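Local coordinates for protein metazoan TIR-STING fusion (Crassostrea gigas, PDB 6WT6) that is of unknown detailed function but joins a TIR domain to a STING ligand-binding domain in one oyster chain, at residues 35-43 / 90-100; 216-227 / 276-287. One frame throughout, in Å; residues are numbered along the deposited sequence.

In the fold
The two contacts lie in different domains, on opposite sides of the chain's centre, with centres about 45 Å apart and nearest atoms about 29 Å apart. Interaction 1, in the TIR domain, is a buried contact at the C-terminal parts of two neighbouring parallel strands; within the two segments a single backbone bond links the strands, and beside it are chiefly an indole lying against backbone and a small carboxylate-serine cluster. Interaction 2, in the STING domain, covers over twice the surface, 1095 Å² against 494 Å², and is only partly buried. There four ladder bonds hold two parallel strands, and the chains beyond them meet through aromatic faces, two cysteines and a histidine, with two solvent-exposed arginines, Arg-225 and Arg-227, packing over rings.

Interaction 1 of 2, residues 35-43 / 90-100; sequences ISYCADADT and VISPASLQSEW
The indole of Trp-100 lies against the backbone of 35-43, with the peptide between Tyr-37 and Cys-38 over one face: Tyr-37 C sits 3.5 Å above the ring plane and Cys-38 N slightly higher, both offset toward the rim. Ser-36 OG comes to the edge, 3.4 Å from Trp-100 CZ2, while Ser-95 O meets the edge in plane. Although Tyr-37 O is close to NE1, the angle is too poor for a hydrogen bond. Cys-38 CB touches the indole at CG, 4.0 Å away; its SG, held anti to the backbone N (chi1 173°), reaches Ser-98 CB instead.

The carboxylate of Asp-42 makes the polar half of the contact. Ser-92 OG donates to Asp-42 OD2 at 2.7 Å, from the syn side and 18° out of the carboxylate plane. The same OG accepts from Ser-95 N, an N-cap bond over the short, weakly bonded helix about 93-97, so one hydroxyl ties the carboxylate to this helix start. Ser-95 OG also lies 3.1 Å from Asp-42 OD2, and Val-90 CG1 packs against the acid. Nearby, the methyls of Ala-41 and Ala-94 meet at 3.7 Å.

Only one backbone bond crosses between the segments, from Val-90 N to Ser-36 O at 3.2 Å, nearly straight and almost in line with the carbonyl. It belongs to the parallel sheet of the TIR domain, in which strand 31-36 runs between 60-62 and 84-91, and the latter continues the order to 120-124. Ile-35 and Tyr-37 lean on helix 43-56, and the Tyr-37 ring stacks with Phe-62 while its hydroxyl bonds Glu-64 N. Trp-100 in turn packs on Met-105 of helix 104-108, and Glu-104 of that helix is hydrogen-bonded to Ser-36 OG.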
loop_
_atom_site.group_PDB
_atom_site.type_symbol
_atom_site.label_atom_id
_atom_site.label_comp_id
_atom_site.label_asym_id
_atom_site.label_seq_id
_atom_site.Cartn_x
_atom_site.Cartn_y
_atom_site.Cartn_z
ATOM N N ILE A 35 -0.057 -22.529 -14.714
ATOM C CA ILE A 35 1.077 -22.410 -15.621
ATOM C C ILE A 35 0.935 -21.090 -16.371
ATOM O O ILE A 35 0.081 -20.950 -17.250
ATOM C CB ILE A 35 1.156 -23.606 -16.576
ATOM C CG1 ILE A 35 1.444 -24.881 -15.783
ATOM C CG2 ILE A 35 2.219 -23.383 -17.638
ATOM C CD1 ILE A 35 1.521 -26.123 -16.625
ATOM N N SER A 36 1.765 -20.115 -16.008
ATOM C CA SER A 36 1.786 -18.809 -16.653
ATOM C C SER A 36 2.851 -18.822 -17.743
ATOM O O SER A 36 4.039 -19.005 -17.455
ATOM C CB SER A 36 2.065 -17.704 -15.636
ATOM O OG SER A 36 1.972 -16.422 -16.230
ATOM N N TYR A 37 2.425 -18.626 -18.988
ATOM C CA TYR A 37 3.326 -18.692 -20.127
ATOM C C TYR A 37 2.948 -17.616 -21.133
ATOM O O TYR A 37 1.815 -17.131 -21.158
ATOM C CB TYR A 37 3.294 -20.075 -20.789
ATOM C CG TYR A 37 1.944 -20.450 -21.366
ATOM C CD1 TYR A 37 0.917 -20.908 -20.547
ATOM C CD2 TYR A 37 1.700 -20.358 -22.730
ATOM C CE1 TYR A 37 -0.317 -21.251 -21.072
ATOM C CE2 TYR A 37 0.474 -20.702 -23.261
ATOM C CZ TYR A 37 -0.531 -21.146 -22.432
ATOM O OH TYR A 37 -1.753 -21.489 -22.964
ATOM N N CYS A 38 3.923 -17.240 -21.959
ATOM C CA CYS A 38 3.664 -16.360 -23.091
ATOM C C CYS A 38 3.135 -17.192 -24.252
ATOM O O CYS A 38 3.842 -18.064 -24.767
ATOM C CB CYS A 38 4.928 -15.610 -23.502
ATOM S SG CYS A 38 4.736 -14.644 -25.023
ATOM N N ALA A 39 1.893 -16.925 -24.662
ATOM C CA ALA A 39 1.282 -17.713 -25.726
ATOM C C ALA A 39 1.976 -17.519 -27.069
ATOM O O ALA A 39 1.855 -18.381 -27.946
ATOM C CB ALA A 39 -0.202 -17.368 -25.836
ATOM N N ASP A 40 2.708 -16.415 -27.245
ATOM C CA ASP A 40 3.406 -16.165 -28.503
ATOM C C ASP A 40 4.634 -17.052 -28.668
ATOM O O ASP A 40 4.959 -17.439 -29.796
ATOM C CB ASP A 40 3.811 -14.692 -28.613
ATOM C CG ASP A 40 2.612 -13.758 -28.647
ATOM O OD1 ASP A 40 1.537 -14.184 -29.104
ATOM O OD2 ASP A 40 2.756 -12.592 -28.218
ATOM N N ALA A 41 5.331 -17.385 -27.581
ATOM C CA ALA A 41 6.577 -18.139 -27.677
ATOM C C ALA A 41 6.449 -19.540 -27.089
ATOM O O ALA A 41 6.445 -20.523 -27.839
ATOM C CB ALA A 41 7.708 -17.365 -27.003
ATOM N N ASP A 42 6.357 -19.659 -25.762
ATOM C CA ASP A 42 6.526 -20.931 -25.071
ATOM C C ASP A 42 5.229 -21.707 -24.885
ATOM O O ASP A 42 5.054 -22.354 -23.842
ATOM C CB ASP A 42 7.177 -20.713 -23.704
ATOM C CG ASP A 42 8.549 -20.100 -23.800
ATOM O OD1 ASP A 42 9.132 -20.110 -24.902
ATOM O OD2 ASP A 42 9.040 -19.626 -22.758
ATOM N N THR A 43 4.314 -21.670 -25.848
ATOM C CA THR A 43 3.104 -22.472 -25.713
ATOM C C THR A 43 3.422 -23.964 -25.757
ATOM O O THR A 43 2.869 -24.748 -24.975
ATOM C CB THR A 43 2.111 -22.092 -26.804
ATOM O OG1 THR A 43 1.721 -20.731 -26.629
ATOM C CG2 THR A 43 0.875 -22.973 -26.740
ATOM N N VAL A 90 7.023 -19.779 -16.668
ATOM C CA VAL A 90 7.857 -20.300 -17.747
ATOM C C VAL A 90 8.638 -19.119 -18.318
ATOM O O VAL A 90 8.130 -18.365 -19.150
ATOM C CB VAL A 90 7.027 -21.003 -18.821
ATOM C CG1 VAL A 90 7.938 -21.625 -19.869
ATOM C CG2 VAL A 90 6.124 -22.053 -18.194
ATOM N N ILE A 91 9.881 -18.966 -17.875
ATOM C CA ILE A 91 10.693 -17.794 -18.178
ATOM C C ILE A 91 11.799 -18.218 -19.136
ATOM O O ILE A 91 12.736 -18.929 -18.750
ATOM C CB ILE A 91 11.271 -17.162 -16.907
ATOM C CG1 ILE A 91 10.136 -16.702 -15.989
ATOM C CG2 ILE A 91 12.191 -16.006 -17.263
ATOM C CD1 ILE A 91 10.608 -15.988 -14.746
ATOM N N SER A 92 11.697 -17.765 -20.385
ATOM C CA SER A 92 12.661 -18.061 -21.437
ATOM C C SER A 92 13.316 -16.763 -21.899
ATOM O O SER A 92 12.959 -15.687 -21.402
ATOM C CB SER A 92 11.966 -18.769 -22.602
ATOM O OG SER A 92 11.045 -17.907 -23.250
ATOM N N PRO A 93 14.286 -16.807 -22.822
ATOM C CA PRO A 93 14.760 -15.544 -23.409
ATOM C C PRO A 93 13.665 -14.771 -24.121
ATOM O O PRO A 93 13.643 -13.537 -24.059
ATOM C CB PRO A 93 15.865 -16.000 -24.375
ATOM C CG PRO A 93 15.636 -17.464 -24.574
ATOM C CD PRO A 93 15.120 -17.940 -23.257
ATOM N N ALA A 94 12.745 -15.467 -24.790
ATOM C CA ALA A 94 11.652 -14.793 -25.480
ATOM C C ALA A 94 10.575 -14.315 -24.516
ATOM O O ALA A 94 9.869 -13.344 -24.816
ATOM C CB ALA A 94 11.041 -15.716 -26.533
ATOM N N SER A 95 10.432 -14.976 -23.363
ATOM C CA SER A 95 9.415 -14.567 -22.398
ATOM C C SER A 95 9.676 -13.166 -21.865
ATOM O O SER A 95 8.734 -12.460 -21.485
ATOM C CB SER A 95 9.348 -15.563 -21.239
ATOM O OG SER A 95 8.730 -16.777 -21.631
ATOM N N LEU A 96 10.939 -12.742 -21.831
ATOM C CA LEU A 96 11.259 -11.416 -21.318
ATOM C C LEU A 96 10.964 -10.320 -22.336
ATOM O O LEU A 96 10.713 -9.172 -21.949
ATOM C CB LEU A 96 12.726 -11.364 -20.886
ATOM C CG LEU A 96 13.189 -12.493 -19.960
ATOM C CD1 LEU A 96 14.597 -12.237 -19.439
ATOM C CD2 LEU A 96 12.218 -12.684 -18.806
ATOM N N GLN A 97 10.977 -10.647 -23.628
ATOM C CA GLN A 97 10.759 -9.656 -24.675
ATOM C C GLN A 97 9.286 -9.410 -24.965
ATOM O O GLN A 97 8.958 -8.436 -25.652
ATOM C CB GLN A 97 11.443 -10.103 -25.970
ATOM C CG GLN A 97 12.725 -10.884 -25.762
ATOM C CD GLN A 97 13.877 -10.001 -25.342
ATOM O OE1 GLN A 97 14.413 -10.137 -24.242
ATOM N NE2 GLN A 97 14.268 -9.085 -26.222
ATOM N N SER A 98 8.399 -10.256 -24.452
ATOM C CA SER A 98 7.040 -10.350 -24.963
ATOM C C SER A 98 6.056 -9.402 -24.296
ATOM O O SER A 98 4.869 -9.459 -24.634
ATOM C CB SER A 98 6.531 -11.781 -24.794
ATOM O OG SER A 98 6.700 -12.222 -23.459
ATOM N N GLU A 99 6.509 -8.561 -23.359
ATOM C CA GLU A 99 5.654 -7.723 -22.517
ATOM C C GLU A 99 4.869 -8.573 -21.523
ATOM O O GLU A 99 4.365 -8.059 -20.519
ATOM C CB GLU A 99 4.699 -6.864 -23.351
ATOM C CG GLU A 99 5.384 -5.891 -24.291
ATOM C CD GLU A 99 4.413 -5.267 -25.277
ATOM O OE1 GLU A 99 4.764 -5.158 -26.473
ATOM O OE2 GLU A 99 3.292 -4.899 -24.859
ATOM N N TRP A 100 4.751 -9.874 -21.801
ATOM C CA TRP A 100 4.249 -10.806 -20.797
ATOM C C TRP A 100 5.102 -10.752 -19.537
ATOM O O TRP A 100 4.587 -10.905 -18.424
ATOM C CB TRP A 100 4.216 -12.224 -21.371
ATOM C CG TRP A 100 3.940 -13.295 -20.353
ATOM C CD1 TRP A 100 2.720 -13.805 -20.004
ATOM C CD2 TRP A 100 4.907 -13.996 -19.560
ATOM N NE1 TRP A 100 2.870 -14.775 -19.041
ATOM C CE2 TRP A 100 4.202 -14.910 -18.751
ATOM C CE3 TRP A 100 6.300 -13.935 -19.453
ATOM C CZ2 TRP A 100 4.843 -15.759 -17.852
ATOM C CZ3 TRP A 100 6.934 -14.772 -18.554
ATOM C CH2 TRP A 100 6.206 -15.677 -17.770
#

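Interaction 2 of 2, residues 216-227 / 276-287; sequences LFLFFPQSCRCR and AGEYIGVIHTMF
With its CG turned anti to the carbonyl carbon (chi1 -73°), Tyr-279 lays one face of its ring against the chain at Cys-226 and Arg-227: Cys-226 CA stands 4.2 Å from the ring centroid in a CH-pi contact, and Pro-221 CD meets the edge. At His-284 CG instead lies anti to the backbone N (chi1 -164°), which presents ND1 to Cys-226 N, the donor of a nearly straight 3.0 Å bond close to the imidazole plane. Arg-225 CG lies over the centre of the Phe-287 ring, 3.3 Å from its centroid. Ile-283 spreads its branches: CG2 sits over a face of Phe-220, CD1 touches Pro-221 CD, and CG1 meets Cys-226 SG at 3.7 Å.

Upstream, strands 216-221 and 276-279 run parallel, joined by alternating bonds, among them Phe-219 N to Glu-278 O at 2.9 Å and Ile-280 N to Phe-219 O at 3.1 Å. Both are inner strands of a mixed sheet in the STING domain, with 260-266 beside 272-279 and 327-332 beside 212-221. Tyr-183 of helix 176-204 covers Leu-218 and Ile-280, and Phe-309 of helix 299-319 packs on Ile-283.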
loop_
_atom_site.group_PDB
_atom_site.type_symbol
_atom_site.label_atom_id
_atom_site.label_comp_id
_atom_site.label_asym_id
_atom_site.label_seq_id
_atom_site.Cartn_x
_atom_site.Cartn_y
_atom_site.Cartn_z
ATOM N N LEU A 216 -3.124 22.472 9.150
ATOM C CA LEU A 216 -3.919 21.392 9.713
ATOM C C LEU A 216 -2.977 20.418 10.409
ATOM O O LEU A 216 -2.088 19.845 9.770
ATOM C CB LEU A 216 -4.715 20.683 8.618
ATOM C CG LEU A 216 -5.514 19.451 9.048
ATOM C CD1 LEU A 216 -6.591 19.837 10.053
ATOM C CD2 LEU A 216 -6.118 18.748 7.841
ATOM N N PHE A 217 -3.156 20.242 11.713
ATOM C CA PHE A 217 -2.295 19.364 12.494
ATOM C C PHE A 217 -2.846 17.945 12.445
ATOM O O PHE A 217 -3.998 17.706 12.824
ATOM C CB PHE A 217 -2.167 19.870 13.930
ATOM C CG PHE A 217 -1.322 21.105 14.052
ATOM C CD1 PHE A 217 -0.008 21.021 14.485
ATOM C CD2 PHE A 217 -1.828 22.345 13.700
ATOM C CE1 PHE A 217 0.777 22.151 14.583
ATOM C CE2 PHE A 217 -1.046 23.483 13.795
ATOM C CZ PHE A 217 0.258 23.385 14.240
ATOM N N LEU A 218 -2.033 17.015 11.957
ATOM C CA LEU A 218 -2.420 15.623 11.771
ATOM C C LEU A 218 -1.714 14.784 12.825
ATOM O O LEU A 218 -0.480 14.767 12.888
ATOM C CB LEU A 218 -2.062 15.142 10.366
ATOM C CG LEU A 218 -2.677 15.909 9.196
ATOM C CD1 LEU A 218 -1.982 15.520 7.907
ATOM C CD2 LEU A 218 -4.181 15.647 9.111
ATOM N N PHE A 219 -2.493 14.092 13.649
ATOM C CA PHE A 219 -1.965 13.431 14.833
ATOM C C PHE A 219 -1.658 11.971 14.534
ATOM O O PHE A 219 -2.492 11.252 13.973
ATOM C CB PHE A 219 -2.938 13.570 16.004
ATOM C CG PHE A 219 -3.020 14.971 16.534
ATOM C CD1 PHE A 219 -2.147 15.405 17.519
ATOM C CD2 PHE A 219 -3.937 15.870 16.015
ATOM C CE1 PHE A 219 -2.208 16.703 17.993
ATOM C CE2 PHE A 219 -4.001 17.169 16.488
ATOM C CZ PHE A 219 -3.135 17.586 17.476
ATOM N N PHE A 220 -0.457 11.547 14.922
ATOM C CA PHE A 220 0.101 10.242 14.574
ATOM C C PHE A 220 0.607 9.608 15.865
ATOM O O PHE A 220 1.808 9.658 16.166
ATOM C CB PHE A 220 1.217 10.403 13.534
ATOM C CG PHE A 220 1.612 9.130 12.825
ATOM C CD1 PHE A 220 1.645 7.909 13.487
ATOM C CD2 PHE A 220 1.972 9.167 11.486
ATOM C CE1 PHE A 220 2.018 6.752 12.823
ATOM C CE2 PHE A 220 2.348 8.017 10.819
ATOM C CZ PHE A 220 2.369 6.806 11.486
ATOM N N PRO A 221 -0.284 9.015 16.658
ATOM C CA PRO A 221 0.165 8.286 17.851
ATOM C C PRO A 221 0.975 7.059 17.462
ATOM O O PRO A 221 0.638 6.347 16.514
ATOM C CB PRO A 221 -1.146 7.896 18.542
ATOM C CG PRO A 221 -2.151 7.853 17.430
ATOM C CD PRO A 221 -1.746 8.955 16.489
ATOM N N GLN A 222 2.052 6.808 18.218
ATOM C CA GLN A 222 2.956 5.716 17.866
ATOM C C GLN A 222 2.258 4.362 17.903
ATOM O O GLN A 222 2.613 3.461 17.137
ATOM C CB GLN A 222 4.165 5.704 18.802
ATOM C CG GLN A 222 5.173 4.610 18.482
ATOM C CD GLN A 222 6.396 4.661 19.370
ATOM O OE1 GLN A 222 6.509 5.523 20.238
ATOM N NE2 GLN A 222 7.322 3.735 19.157
ATOM N N SER A 223 1.277 4.189 18.788
ATOM C CA SER A 223 0.564 2.918 18.822
ATOM C C SER A 223 -0.373 2.750 17.638
ATOM O O SER A 223 -0.899 1.647 17.445
ATOM C CB SER A 223 -0.236 2.786 20.116
ATOM O OG SER A 223 -1.418 3.565 20.046
ATOM N N CYS A 224 -0.596 3.816 16.864
ATOM C CA CYS A 224 -1.524 3.890 15.738
ATOM C C CYS A 224 -2.983 3.785 16.167
ATOM O O CYS A 224 -3.866 3.698 15.304
ATOM C CB CYS A 224 -1.212 2.831 14.674
ATOM S SG CYS A 224 0.486 2.941 14.063
ATOM N N ARG A 225 -3.262 3.786 17.471
ATOM C CA ARG A 225 -4.636 3.812 17.952
ATOM C C ARG A 225 -5.212 5.206 17.768
ATOM O O ARG A 225 -4.717 6.175 18.352
ATOM C CB ARG A 225 -4.702 3.413 19.424
ATOM C CG ARG A 225 -4.578 1.938 19.684
ATOM C CD ARG A 225 -4.606 1.637 21.176
ATOM N NE ARG A 225 -3.541 2.327 21.896
ATOM C CZ ARG A 225 -3.442 2.368 23.222
ATOM N NH1 ARG A 225 -4.346 1.753 23.973
ATOM N NH2 ARG A 225 -2.441 3.025 23.795
ATOM N N CYS A 226 -6.258 5.311 16.961
ATOM C CA CYS A 226 -6.965 6.566 16.777
ATOM C C CYS A 226 -8.210 6.580 17.653
ATOM O O CYS A 226 -8.934 5.585 17.743
ATOM C CB CYS A 226 -7.346 6.775 15.311
ATOM S SG CYS A 226 -5.929 6.787 14.184
ATOM N N ARG A 227 -8.442 7.711 18.305
ATOM C CA ARG A 227 -9.626 7.932 19.114
ATOM C C ARG A 227 -10.654 8.724 18.312
ATOM O O ARG A 227 -10.357 9.272 17.249
ATOM C CB ARG A 227 -9.243 8.652 20.413
ATOM C CG ARG A 227 -8.064 7.981 21.124
ATOM C CD ARG A 227 -7.740 8.600 22.464
ATOM N NE ARG A 227 -8.703 8.197 23.482
ATOM C CZ ARG A 227 -8.554 8.423 24.782
ATOM N NH1 ARG A 227 -7.474 9.048 25.231
ATOM N NH2 ARG A 227 -9.487 8.021 25.632
ATOM N N ALA A 276 -6.790 23.649 13.968
ATOM C CA ALA A 276 -7.525 22.588 13.299
ATOM C C ALA A 276 -6.717 21.305 13.411
ATOM O O ALA A 276 -5.524 21.287 13.099
ATOM C CB ALA A 276 -7.778 22.936 11.835
ATOM N N GLY A 277 -7.351 20.241 13.870
ATOM C CA GLY A 277 -6.626 19.011 14.131
ATOM C C GLY A 277 -7.502 17.787 13.988
ATOM O O GLY A 277 -8.719 17.833 14.203
ATOM N N GLU A 278 -6.866 16.677 13.631
ATOM C CA GLU A 278 -7.541 15.394 13.534
ATOM C C GLU A 278 -6.486 14.299 13.496
ATOM O O GLU A 278 -5.303 14.558 13.258
ATOM C CB GLU A 278 -8.443 15.329 12.299
ATOM C CG GLU A 278 -7.685 15.458 10.984
ATOM C CD GLU A 278 -8.603 15.732 9.805
ATOM O OE1 GLU A 278 -9.600 16.457 9.991
ATOM O OE2 GLU A 278 -8.329 15.216 8.698
ATOM N N TYR A 279 -6.928 13.072 13.749
ATOM C CA TYR A 279 -6.057 11.922 13.580
ATOM C C TYR A 279 -5.872 11.613 12.099
ATOM O O TYR A 279 -6.737 11.899 11.269
ATOM C CB TYR A 279 -6.638 10.694 14.289
ATOM C CG TYR A 279 -6.552 10.713 15.803
ATOM C CD1 TYR A 279 -5.378 10.363 16.454
ATOM C CD2 TYR A 279 -7.653 11.053 16.576
ATOM C CE1 TYR A 279 -5.296 10.369 17.830
ATOM C CE2 TYR A 279 -7.582 11.065 17.955
ATOM C CZ TYR A 279 -6.402 10.718 18.578
ATOM O OH TYR A 279 -6.326 10.721 19.950
ATOM N N ILE A 280 -4.718 11.035 11.770
ATOM C CA ILE A 280 -4.517 10.379 10.479
ATOM C C ILE A 280 -5.231 9.033 10.576
ATOM O O ILE A 280 -4.692 8.071 11.130
ATOM C CB ILE A 280 -3.033 10.211 10.143
ATOM C CG1 ILE A 280 -2.313 11.556 10.214
ATOM C CG2 ILE A 280 -2.871 9.584 8.766
ATOM C CD1 ILE A 280 -0.850 11.486 9.831
ATOM N N GLY A 281 -6.456 8.962 10.046
ATOM C CA GLY A 281 -7.308 7.813 10.308
ATOM C C GLY A 281 -6.785 6.509 9.737
ATOM O O GLY A 281 -7.090 5.434 10.262
ATOM N N VAL A 282 -5.985 6.581 8.669
ATOM C CA VAL A 282 -5.544 5.365 7.994
ATOM C C VAL A 282 -4.609 4.537 8.876
ATOM O O VAL A 282 -4.555 3.308 8.745
ATOM C CB VAL A 282 -4.891 5.721 6.643
ATOM C CG1 VAL A 282 -3.555 6.423 6.848
ATOM C CG2 VAL A 282 -4.724 4.473 5.781
ATOM N N ILE A 283 -3.877 5.171 9.798
ATOM C CA ILE A 283 -2.922 4.412 10.606
ATOM C C ILE A 283 -3.619 3.439 11.549
ATOM O O ILE A 283 -3.007 2.452 11.969
ATOM C CB ILE A 283 -1.985 5.348 11.397
ATOM C CG1 ILE A 283 -2.737 6.037 12.536
ATOM C CG2 ILE A 283 -1.351 6.370 10.463
ATOM C CD1 ILE A 283 -1.917 7.086 13.274
ATOM N N HIS A 284 -4.896 3.673 11.867
ATOM C CA HIS A 284 -5.626 2.768 12.751
ATOM C C HIS A 284 -5.683 1.356 12.185
ATOM O O HIS A 284 -5.831 0.388 12.943
ATOM C CB HIS A 284 -7.040 3.296 12.993
ATOM C CG HIS A 284 -7.732 2.653 14.154
ATOM N ND1 HIS A 284 -7.474 3.010 15.460
ATOM C CD2 HIS A 284 -8.665 1.673 14.207
ATOM C CE1 HIS A 284 -8.222 2.281 16.268
ATOM N NE2 HIS A 284 -8.953 1.460 15.533
ATOM N N THR A 285 -5.574 1.226 10.861
ATOM C CA THR A 285 -5.559 -0.086 10.225
ATOM C C THR A 285 -4.395 -0.930 10.730
ATOM O O THR A 285 -4.550 -2.135 10.959
ATOM C CB THR A 285 -5.491 0.086 8.706
ATOM O OG1 THR A 285 -6.734 0.622 8.240
ATOM C CG2 THR A 285 -5.215 -1.241 8.008
ATOM N N MET A 286 -3.225 -0.313 10.922
ATOM C CA MET A 286 -2.074 -1.056 11.424
ATOM C C MET A 286 -2.297 -1.528 12.859
ATOM O O MET A 286 -1.855 -2.620 13.231
ATOM C CB MET A 286 -0.809 -0.203 11.316
ATOM C CG MET A 286 -0.272 -0.092 9.889
ATOM S SD MET A 286 1.087 1.082 9.699
ATOM C CE MET A 286 0.229 2.644 9.850
ATOM N N PHE A 287 -2.978 -0.726 13.681
ATOM C CA PHE A 287 -3.347 -1.189 15.014
ATOM C C PHE A 287 -4.283 -2.385 14.938
ATOM O O PHE A 287 -4.114 -3.362 15.674
ATOM C CB PHE A 287 -3.997 -0.061 15.817
ATOM C CG PHE A 287 -4.686 -0.533 17.063
ATOM C CD1 PHE A 287 -3.950 -0.980 18.145
ATOM C CD2 PHE A 287 -6.072 -0.534 17.152
ATOM C CE1 PHE A 287 -4.578 -1.418 19.293
ATOM C CE2 PHE A 287 -6.706 -0.973 18.304
ATOM C CZ PHE A 287 -5.959 -1.411 19.376
#